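Local coordinates for probable cell division protein WhiA (Thermotoga maritima, PDB 3HYI) that probably binds DNA and is probably involved in cell division and chromosome segregation, joining a degenerate LAGLIDADG homing endonuclease domain to a helix-turn-helix domain, at residues F9-K14 against F119-M125; F154-N158 against D177-F181; R250-V254 against L266-L272. All coordinates share one frame; numbering follows the deposited sequence.

Contact 1: F9-K14 against F119-M125; sequences FSEEIK and FLSGGSM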
loop_
_atom_site.group_PDB
_atom_site.type_symbol
_atom_site.label_atom_id
_atom_site.label_comp_id
_atom_site.label_asym_id
_atom_site.label_seq_id
_atom_site.Cartn_x
_atom_site.Cartn_y
_atom_site.Cartn_z
ATOM N N PHE A 9 -9.019 9.783 3.267
ATOM C CA PHE A 9 -8.429 9.810 1.941
ATOM C C PHE A 9 -9.458 9.459 0.868
ATOM O O PHE A 9 -9.462 10.030 -0.224
ATOM C CB PHE A 9 -7.288 8.802 1.898
ATOM C CG PHE A 9 -6.507 8.838 0.635
ATOM C CD1 PHE A 9 -5.443 9.713 0.497
ATOM C CD2 PHE A 9 -6.827 7.997 -0.416
ATOM C CE1 PHE A 9 -4.712 9.751 -0.669
ATOM C CE2 PHE A 9 -6.101 8.027 -1.584
ATOM C CZ PHE A 9 -5.042 8.906 -1.715
ATOM N N SER A 10 -10.316 8.502 1.204
ATOM C CA SER A 10 -11.362 8.016 0.314
ATOM C C SER A 10 -12.363 9.106 -0.052
ATOM O O SER A 10 -12.703 9.269 -1.222
ATOM C CB SER A 10 -12.104 6.854 0.980
ATOM O OG SER A 10 -12.839 6.108 0.029
ATOM N N GLU A 11 -12.842 9.839 0.952
ATOM C CA GLU A 11 -13.793 10.929 0.721
ATOM C C GLU A 11 -13.159 12.063 -0.087
ATOM O O GLU A 11 -13.841 12.712 -0.875
ATOM C CB GLU A 11 -14.344 11.460 2.049
ATOM C CG GLU A 11 -15.461 12.524 1.930
ATOM C CD GLU A 11 -16.755 12.011 1.303
ATOM O OE1 GLU A 11 -16.888 10.790 1.065
ATOM O OE2 GLU A 11 -17.653 12.844 1.056
ATOM N N GLU A 12 -11.860 12.293 0.106
ATOM C CA GLU A 12 -11.124 13.285 -0.686
ATOM C C GLU A 12 -11.103 12.934 -2.177
ATOM O O GLU A 12 -11.223 13.816 -3.028
ATOM C CB GLU A 12 -9.693 13.444 -0.167
ATOM C CG GLU A 12 -9.593 14.263 1.101
ATOM C CD GLU A 12 -8.159 14.451 1.551
ATOM O OE1 GLU A 12 -7.725 15.614 1.665
ATOM O OE2 GLU A 12 -7.461 13.440 1.779
ATOM N N ILE A 13 -10.942 11.648 -2.480
ATOM C CA ILE A 13 -11.064 11.152 -3.852
ATOM C C ILE A 13 -12.478 11.381 -4.381
ATOM O O ILE A 13 -12.656 11.860 -5.498
ATOM C CB ILE A 13 -10.726 9.645 -3.939
ATOM C CG1 ILE A 13 -9.233 9.418 -3.703
ATOM C CG2 ILE A 13 -11.120 9.067 -5.298
ATOM C CD1 ILE A 13 -8.942 8.082 -3.090
ATOM N N LYS A 14 -13.478 11.045 -3.573
ATOM C CA LYS A 14 -14.878 11.184 -3.981
ATOM C C LYS A 14 -15.310 12.639 -4.206
ATOM O O LYS A 14 -16.175 12.902 -5.039
ATOM C CB LYS A 14 -15.799 10.487 -2.973
ATOM C CG LYS A 14 -15.667 8.979 -3.024
ATOM C CD LYS A 14 -16.603 8.274 -2.070
ATOM C CE LYS A 14 -16.394 6.769 -2.140
ATOM N NZ LYS A 14 -17.465 6.010 -1.453
ATOM N N PHE A 119 -18.517 3.133 -7.383
ATOM C CA PHE A 119 -17.461 3.536 -6.467
ATOM C C PHE A 119 -17.905 4.620 -5.491
ATOM O O PHE A 119 -17.635 4.529 -4.292
ATOM C CB PHE A 119 -16.248 4.032 -7.257
ATOM C CG PHE A 119 -15.122 4.512 -6.392
ATOM C CD1 PHE A 119 -14.926 5.869 -6.175
ATOM C CD2 PHE A 119 -14.269 3.606 -5.780
ATOM C CE1 PHE A 119 -13.892 6.314 -5.377
ATOM C CE2 PHE A 119 -13.227 4.047 -4.974
ATOM C CZ PHE A 119 -13.037 5.402 -4.774
ATOM N N LEU A 120 -18.563 5.652 -6.011
ATOM C CA LEU A 120 -19.054 6.744 -5.173
ATOM C C LEU A 120 -20.008 6.232 -4.101
ATOM O O LEU A 120 -19.860 6.560 -2.922
ATOM C CB LEU A 120 -19.750 7.819 -6.019
ATOM C CG LEU A 120 -18.843 8.860 -6.685
ATOM C CD1 LEU A 120 -19.624 9.639 -7.715
ATOM C CD2 LEU A 120 -18.219 9.808 -5.656
ATOM N N SER A 121 -20.972 5.415 -4.513
ATOM C CA SER A 121 -22.048 4.976 -3.626
ATOM C C SER A 121 -21.605 3.895 -2.635
ATOM O O SER A 121 -21.815 4.034 -1.429
ATOM C CB SER A 121 -23.251 4.481 -4.446
ATOM O OG SER A 121 -22.909 3.385 -5.278
ATOM N N GLY A 122 -20.996 2.825 -3.143
ATOM C CA GLY A 122 -20.645 1.672 -2.310
ATOM C C GLY A 122 -19.174 1.300 -2.260
ATOM O O GLY A 122 -18.810 0.302 -1.633
ATOM N N GLY A 123 -18.324 2.091 -2.909
ATOM C CA GLY A 123 -16.895 1.796 -2.970
ATOM C C GLY A 123 -16.081 2.579 -1.958
ATOM O O GLY A 123 -16.583 3.495 -1.317
ATOM N N SER A 124 -14.818 2.200 -1.805
ATOM C CA SER A 124 -13.881 2.962 -0.983
ATOM C C SER A 124 -12.447 2.652 -1.371
ATOM O O SER A 124 -12.174 1.689 -2.090
ATOM C CB SER A 124 -14.091 2.690 0.513
ATOM O OG SER A 124 -13.901 1.322 0.825
ATOM N N MET A 125 -11.537 3.487 -0.890
ATOM C CA MET A 125 -10.123 3.318 -1.159
ATOM C C MET A 125 -9.305 3.647 0.077
ATOM O O MET A 125 -9.557 4.632 0.773
ATOM C CB MET A 125 -9.681 4.214 -2.312
ATOM C CG MET A 125 -8.287 3.893 -2.813
ATOM S SD MET A 125 -7.605 5.207 -3.824
ATOM C CE MET A 125 -5.907 4.662 -3.965
HETATM O O HOH W 1 -9.427 6.156 2.978
#

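Contact 2: F154-N158 against D177-F181; sequences FFNIN and DILVF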
loop_
_atom_site.group_PDB
_atom_site.type_symbol
_atom_site.label_atom_id
_atom_site.label_comp_id
_atom_site.label_asym_id
_atom_site.label_seq_id
_atom_site.Cartn_x
_atom_site.Cartn_y
_atom_site.Cartn_z
ATOM N N PHE A 154 -11.613 -3.945 -20.865
ATOM C CA PHE A 154 -11.416 -2.543 -21.240
ATOM C C PHE A 154 -10.093 -1.952 -20.753
ATOM O O PHE A 154 -9.431 -1.233 -21.497
ATOM C CB PHE A 154 -12.566 -1.672 -20.718
ATOM C CG PHE A 154 -13.887 -1.918 -21.407
ATOM C CD1 PHE A 154 -13.998 -1.834 -22.789
ATOM C CD2 PHE A 154 -15.029 -2.196 -20.666
ATOM C CE1 PHE A 154 -15.216 -2.046 -23.420
ATOM C CE2 PHE A 154 -16.252 -2.405 -21.293
ATOM C CZ PHE A 154 -16.343 -2.331 -22.671
ATOM N N PHE A 155 -9.723 -2.241 -19.509
ATOM C CA PHE A 155 -8.586 -1.572 -18.866
ATOM C C PHE A 155 -7.452 -2.506 -18.431
ATOM O O PHE A 155 -6.476 -2.050 -17.834
ATOM C CB PHE A 155 -9.085 -0.777 -17.658
ATOM C CG PHE A 155 -10.083 0.292 -18.009
ATOM C CD1 PHE A 155 -9.658 1.503 -18.539
ATOM C CD2 PHE A 155 -11.444 0.088 -17.816
ATOM C CE1 PHE A 155 -10.570 2.494 -18.870
ATOM C CE2 PHE A 155 -12.365 1.076 -18.147
ATOM C CZ PHE A 155 -11.927 2.279 -18.674
ATOM N N ASN A 156 -7.573 -3.800 -18.731
ATOM C CA ASN A 156 -6.604 -4.806 -18.276
ATOM C C ASN A 156 -6.388 -4.757 -16.756
ATOM O O ASN A 156 -5.280 -4.979 -16.266
ATOM C CB ASN A 156 -5.272 -4.646 -19.021
ATOM C CG ASN A 156 -4.369 -5.861 -18.880
ATOM O OD1 ASN A 156 -4.770 -6.987 -19.179
ATOM N ND2 ASN A 156 -3.140 -5.637 -18.432
ATOM N N ILE A 157 -7.459 -4.460 -16.021
ATOM C CA ILE A 157 -7.410 -4.401 -14.563
ATOM C C ILE A 157 -7.823 -5.754 -13.999
ATOM O O ILE A 157 -8.920 -6.241 -14.278
ATOM C CB ILE A 157 -8.332 -3.289 -14.002
ATOM C CG1 ILE A 157 -7.704 -1.913 -14.238
ATOM C CG2 ILE A 157 -8.573 -3.480 -12.508
ATOM C CD1 ILE A 157 -8.610 -0.746 -13.868
ATOM N N ASN A 158 -6.928 -6.362 -13.225
ATOM C CA ASN A 158 -7.218 -7.609 -12.529
ATOM C C ASN A 158 -7.788 -7.302 -11.153
ATOM O O ASN A 158 -7.181 -6.566 -10.374
ATOM C CB ASN A 158 -5.954 -8.460 -12.391
ATOM C CG ASN A 158 -5.426 -8.935 -13.728
ATOM O OD1 ASN A 158 -6.095 -9.684 -14.443
ATOM N ND2 ASN A 158 -4.220 -8.500 -14.075
ATOM N N ASP A 177 -3.084 -0.635 -11.279
ATOM C CA ASP A 177 -4.491 -0.799 -11.663
ATOM C C ASP A 177 -5.408 0.203 -10.966
ATOM O O ASP A 177 -6.396 0.655 -11.550
ATOM C CB ASP A 177 -4.973 -2.224 -11.354
ATOM C CG ASP A 177 -4.358 -3.271 -12.273
ATOM O OD1 ASP A 177 -3.692 -2.895 -13.261
ATOM O OD2 ASP A 177 -4.550 -4.477 -12.011
ATOM N N ILE A 178 -5.083 0.537 -9.718
ATOM C CA ILE A 178 -5.848 1.519 -8.947
ATOM C C ILE A 178 -5.788 2.906 -9.592
ATOM O O ILE A 178 -6.807 3.589 -9.703
ATOM C CB ILE A 178 -5.343 1.595 -7.484
ATOM C CG1 ILE A 178 -5.809 0.365 -6.697
ATOM C CG2 ILE A 178 -5.841 2.858 -6.799
ATOM C CD1 ILE A 178 -5.161 0.229 -5.339
ATOM N N LEU A 179 -4.597 3.315 -10.022
ATOM C CA LEU A 179 -4.420 4.606 -10.688
ATOM C C LEU A 179 -5.164 4.670 -12.023
ATOM O O LEU A 179 -5.756 5.701 -12.356
ATOM C CB LEU A 179 -2.929 4.907 -10.896
ATOM C CG LEU A 179 -2.165 5.272 -9.619
ATOM C CD1 LEU A 179 -0.664 5.273 -9.863
ATOM C CD2 LEU A 179 -2.632 6.625 -9.084
ATOM N N VAL A 180 -5.127 3.574 -12.780
ATOM C CA VAL A 180 -5.866 3.468 -14.040
ATOM C C VAL A 180 -7.363 3.611 -13.789
ATOM O O VAL A 180 -8.056 4.346 -14.493
ATOM C CB VAL A 180 -5.614 2.110 -14.740
ATOM C CG1 VAL A 180 -6.468 1.989 -15.994
ATOM C CG2 VAL A 180 -4.137 1.943 -15.081
ATOM N N PHE A 181 -7.843 2.890 -12.778
ATOM C CA PHE A 181 -9.240 2.935 -12.368
ATOM C C PHE A 181 -9.654 4.352 -11.992
ATOM O O PHE A 181 -10.662 4.866 -12.485
ATOM C CB PHE A 181 -9.459 1.997 -11.175
ATOM C CG PHE A 181 -10.887 1.915 -10.718
ATOM C CD1 PHE A 181 -11.734 0.932 -11.215
ATOM C CD2 PHE A 181 -11.383 2.815 -9.781
ATOM C CE1 PHE A 181 -13.054 0.853 -10.792
ATOM C CE2 PHE A 181 -12.703 2.743 -9.355
ATOM C CZ PHE A 181 -13.539 1.760 -9.859
#

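Contact 3: R250-V254 against L266-L272; sequences RVALV and LGKKLNL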
loop_
_atom_site.group_PDB
_atom_site.type_symbol
_atom_site.label_atom_id
_atom_site.label_comp_id
_atom_site.label_asym_id
_atom_site.label_seq_id
_atom_site.Cartn_x
_atom_site.Cartn_y
_atom_site.Cartn_z
ATOM N N ARG A 250 43.236 -14.925 27.039
ATOM C CA ARG A 250 42.370 -15.919 26.408
ATOM C C ARG A 250 41.854 -15.445 25.055
ATOM O O ARG A 250 41.725 -16.240 24.122
ATOM C CB ARG A 250 41.185 -16.254 27.315
ATOM C CG ARG A 250 41.579 -16.932 28.613
ATOM C CD ARG A 250 40.355 -17.449 29.349
ATOM N NE ARG A 250 39.580 -16.365 29.958
ATOM C CZ ARG A 250 39.892 -15.753 31.101
ATOM N NH1 ARG A 250 40.981 -16.097 31.787
ATOM N NH2 ARG A 250 39.111 -14.781 31.566
ATOM N N VAL A 251 41.554 -14.151 24.960
ATOM C CA VAL A 251 41.073 -13.541 23.719
ATOM C C VAL A 251 42.160 -13.531 22.638
ATOM O O VAL A 251 41.874 -13.780 21.462
ATOM C CB VAL A 251 40.560 -12.102 23.971
ATOM C CG1 VAL A 251 40.287 -11.373 22.660
ATOM C CG2 VAL A 251 39.305 -12.138 24.837
ATOM N N ALA A 252 43.397 -13.247 23.046
ATOM C CA ALA A 252 44.548 -13.266 22.138
ATOM C C ALA A 252 44.802 -14.666 21.592
ATOM O O ALA A 252 45.044 -14.833 20.398
ATOM C CB ALA A 252 45.793 -12.743 22.845
ATOM N N LEU A 253 44.740 -15.666 22.469
ATOM C CA LEU A 253 44.926 -17.063 22.072
ATOM C C LEU A 253 43.843 -17.551 21.105
ATOM O O LEU A 253 44.150 -18.158 20.081
ATOM C CB LEU A 253 44.957 -17.975 23.305
ATOM C CG LEU A 253 46.190 -17.884 24.210
ATOM C CD1 LEU A 253 46.020 -18.795 25.412
ATOM C CD2 LEU A 253 47.460 -18.230 23.450
ATOM N N VAL A 254 42.582 -17.287 21.438
ATOM C CA VAL A 254 41.453 -17.725 20.612
ATOM C C VAL A 254 41.485 -17.101 19.210
ATOM O O VAL A 254 41.223 -17.786 18.221
ATOM C CB VAL A 254 40.093 -17.440 21.312
ATOM C CG1 VAL A 254 38.954 -17.420 20.314
ATOM C CG2 VAL A 254 39.829 -18.485 22.387
ATOM N N LEU A 266 34.196 -16.090 17.534
ATOM C CA LEU A 266 35.265 -16.032 18.534
ATOM C C LEU A 266 34.700 -15.825 19.938
ATOM O O LEU A 266 35.174 -16.429 20.903
ATOM C CB LEU A 266 36.240 -14.888 18.238
ATOM C CG LEU A 266 37.374 -15.081 17.238
ATOM C CD1 LEU A 266 38.311 -13.886 17.345
ATOM C CD2 LEU A 266 38.134 -16.380 17.483
ATOM N N GLY A 267 33.704 -14.948 20.044
ATOM C CA GLY A 267 33.049 -14.662 21.317
ATOM C C GLY A 267 32.376 -15.879 21.918
ATOM O O GLY A 267 32.501 -16.137 23.113
ATOM N N LYS A 268 31.667 -16.633 21.083
ATOM C CA LYS A 268 30.980 -17.849 21.520
ATOM C C LYS A 268 31.939 -18.813 22.234
ATOM O O LYS A 268 31.559 -19.465 23.204
ATOM C CB LYS A 268 30.318 -18.548 20.325
ATOM C CG LYS A 268 29.092 -19.363 20.686
ATOM C CD LYS A 268 28.456 -19.995 19.453
ATOM N N LYS A 269 33.182 -18.875 21.759
ATOM C CA LYS A 269 34.194 -19.759 22.339
ATOM C C LYS A 269 34.644 -19.370 23.754
ATOM O O LYS A 269 35.250 -20.188 24.446
ATOM C CB LYS A 269 35.414 -19.851 21.415
ATOM C CG LYS A 269 35.123 -20.540 20.089
ATOM C CD LYS A 269 36.352 -20.600 19.202
ATOM C CE LYS A 269 36.106 -21.458 17.972
ATOM N NZ LYS A 269 36.110 -22.912 18.279
ATOM N N LEU A 270 34.354 -18.139 24.178
ATOM C CA LEU A 270 34.693 -17.671 25.526
ATOM C C LEU A 270 33.469 -17.170 26.313
ATOM O O LEU A 270 33.624 -16.456 27.305
ATOM C CB LEU A 270 35.740 -16.550 25.438
ATOM C CG LEU A 270 37.105 -16.894 24.827
ATOM C CD1 LEU A 270 37.918 -15.628 24.615
ATOM C CD2 LEU A 270 37.873 -17.884 25.702
ATOM N N ASN A 271 32.263 -17.556 25.889
ATOM C CA ASN A 271 31.016 -17.033 26.475
ATOM C C ASN A 271 30.984 -15.496 26.519
ATOM O O ASN A 271 30.514 -14.899 27.489
ATOM C CB ASN A 271 30.770 -17.623 27.880
ATOM C CG ASN A 271 30.145 -19.017 27.845
ATOM O OD1 ASN A 271 29.562 -19.431 26.842
ATOM N ND2 ASN A 271 30.251 -19.736 28.959
ATOM N N LEU A 272 31.491 -14.869 25.460
ATOM C CA LEU A 272 31.488 -13.413 25.325
ATOM C C LEU A 272 30.656 -13.017 24.114
ATOM O O LEU A 272 30.604 -13.745 23.123
ATOM C CB LEU A 272 32.912 -12.879 25.137
ATOM C CG LEU A 272 33.918 -13.032 26.279
ATOM C CD1 LEU A 272 35.257 -12.448 25.860
ATOM C CD2 LEU A 272 33.418 -12.369 27.557
#

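Contact 1: F9-K14 against F119-M125
Two phenyl rings take part here in different ways: the Phe9 ring receives Met125 SD at its edge, in the ring plane, whereas the Phe119 ring has Lys14 CE over one face. The Met-aromatic contact brings Met125 SD to 3.9 Å from Phe9 CE2, and Ile13 CD1 packs against the same sulfur. Ile13 CG2 meets the Phe119 ring obliquely, near CE1.

Lys14 has the largest contact area, a buried lysine gripped by backbone carbonyls. With CG anti to its carbonyl carbon (chi1 -70°) and the rest of the chain extended, it runs past Leu120 CD2 to the last turn of helix 108-122. There Lys14 NZ bonds to Leu120 O at 2.9 Å, from above the carbonyl plane, and weakly to Phe119 O; Gly123 O, at the start of the strand, accepts at 2.7 Å. The positive charge probably offsets the partial negative charge of this helix end.

Further along, Met125 N donates to Ser10 OG at 3.1 Å, and a water links Ser10 N with Met125 O. Helix 9-16 thus packs where helix 108-122, in the LAGLIDADG-like region, turns directly into strand 123-125, the helix-to-strand passage with which the LAGLIDADG fold enters its sheet.

Contact 2: F154-N158 against D177-F181
Ile157 CG1 and Asp177 CG are each anti to their own carbonyl carbon (chi1 -75° and -70°), and the two side chains lie alongside each other, pointing opposite ways. Ile157 continues with an extended chi2, which carries CD1 against the turn from Asp177 to Phe181, 3.5 Å from Asp177 O and 3.9 Å from Phe181 CB; the methyl lies at the edge of the Phe181 ring. Val180 CG1 touches this methyl too, and also packs against Phe155 CD1 at 4.1 Å, so one valine branch serves both hydrophobic neighbours.

Asp177 rests its CB against Ile157 CG1 and CG2, and its carboxylate reaches the chain beyond. Asn158 N donates to Asp177 OD2 at 3.3 Å, meeting it from above the carboxylate plane with an N-H...O angle of 151°. Replacing the carboxylate with an alanine's methyl is likely to leave Asn158 N without this acceptor and let the loop before strand 160-163 move more freely. Within the LAGLIDADG-like region, this loop is held on helix 175-184 by the Ile157 packing, with Phe155 adding the end of helix 141-155. The one bond, long and off the carboxylate plane, is probably a modest, directional hold beside that apolar seat.

Contact 3: R250-V254 against L266-L272
Helix 246-257 runs past the end of helix 263-268, their backbones nearest at Val254 and Leu266, whose CA atoms lie 6.7 Å apart, and the chain then leaves helix 263-268 through a type I turn from Lys268 to Asn271. Helix 263-268, the turn and helix 274-288 follow one another in the predicted helix-turn-helix motif; helix 246-257 packs on the first helix and the turn and also touches helix 274-288.

Leu270, in the turn, and Val254 carry most of the contact. Leu270 CD1 meets Val251 CG2 at 3.8 Å, the two side chains crossing at about a right angle, while Leu270 CD2 meets Val254 CG2 at 3.9 Å and lies near Arg250 CB. Having CG anti to the carbonyl carbon (chi1 -62°) and an extended chi2, Leu270 presents one methyl to each valine. Leu272 CD1 adds a looser touch on Val251 CG2. Val251 reaches on to Lys280 and Leu281 of helix 274-288, so this apolar layer is shared by all three helices.

The turn is held by its own backbone. Asn271, with positive phi, is the C-prime residue of a Schellman motif, completed by a weak bond from Asn271 N to Lys268 O. Gly267 O accepts twice, from Leu270 N and Leu272 N, each at 2.9 Å and from opposite faces of the carbonyl plane.

Contacts 1 and 2 are close neighbours, their centres 16 Å apart, and they touch directly. Met125 CE of contact 1 lies 3.4 Å from Ile178 CG2 of contact 2, and Phe119 CD2 lies 4.0 Å from Phe181 CE2, so the two contacts form one packed body. Contact 3 stands apart: its centre is about 62 Å from that of contact 1 and about 60 Å from that of contact 2, with the nearest atoms about 48 Å and about 46 Å apart. It sits in the helix-turn-helix domain, reached through the long helix 207-238, and a bound sodium ion lies about 4 Å from the Val254 side chain.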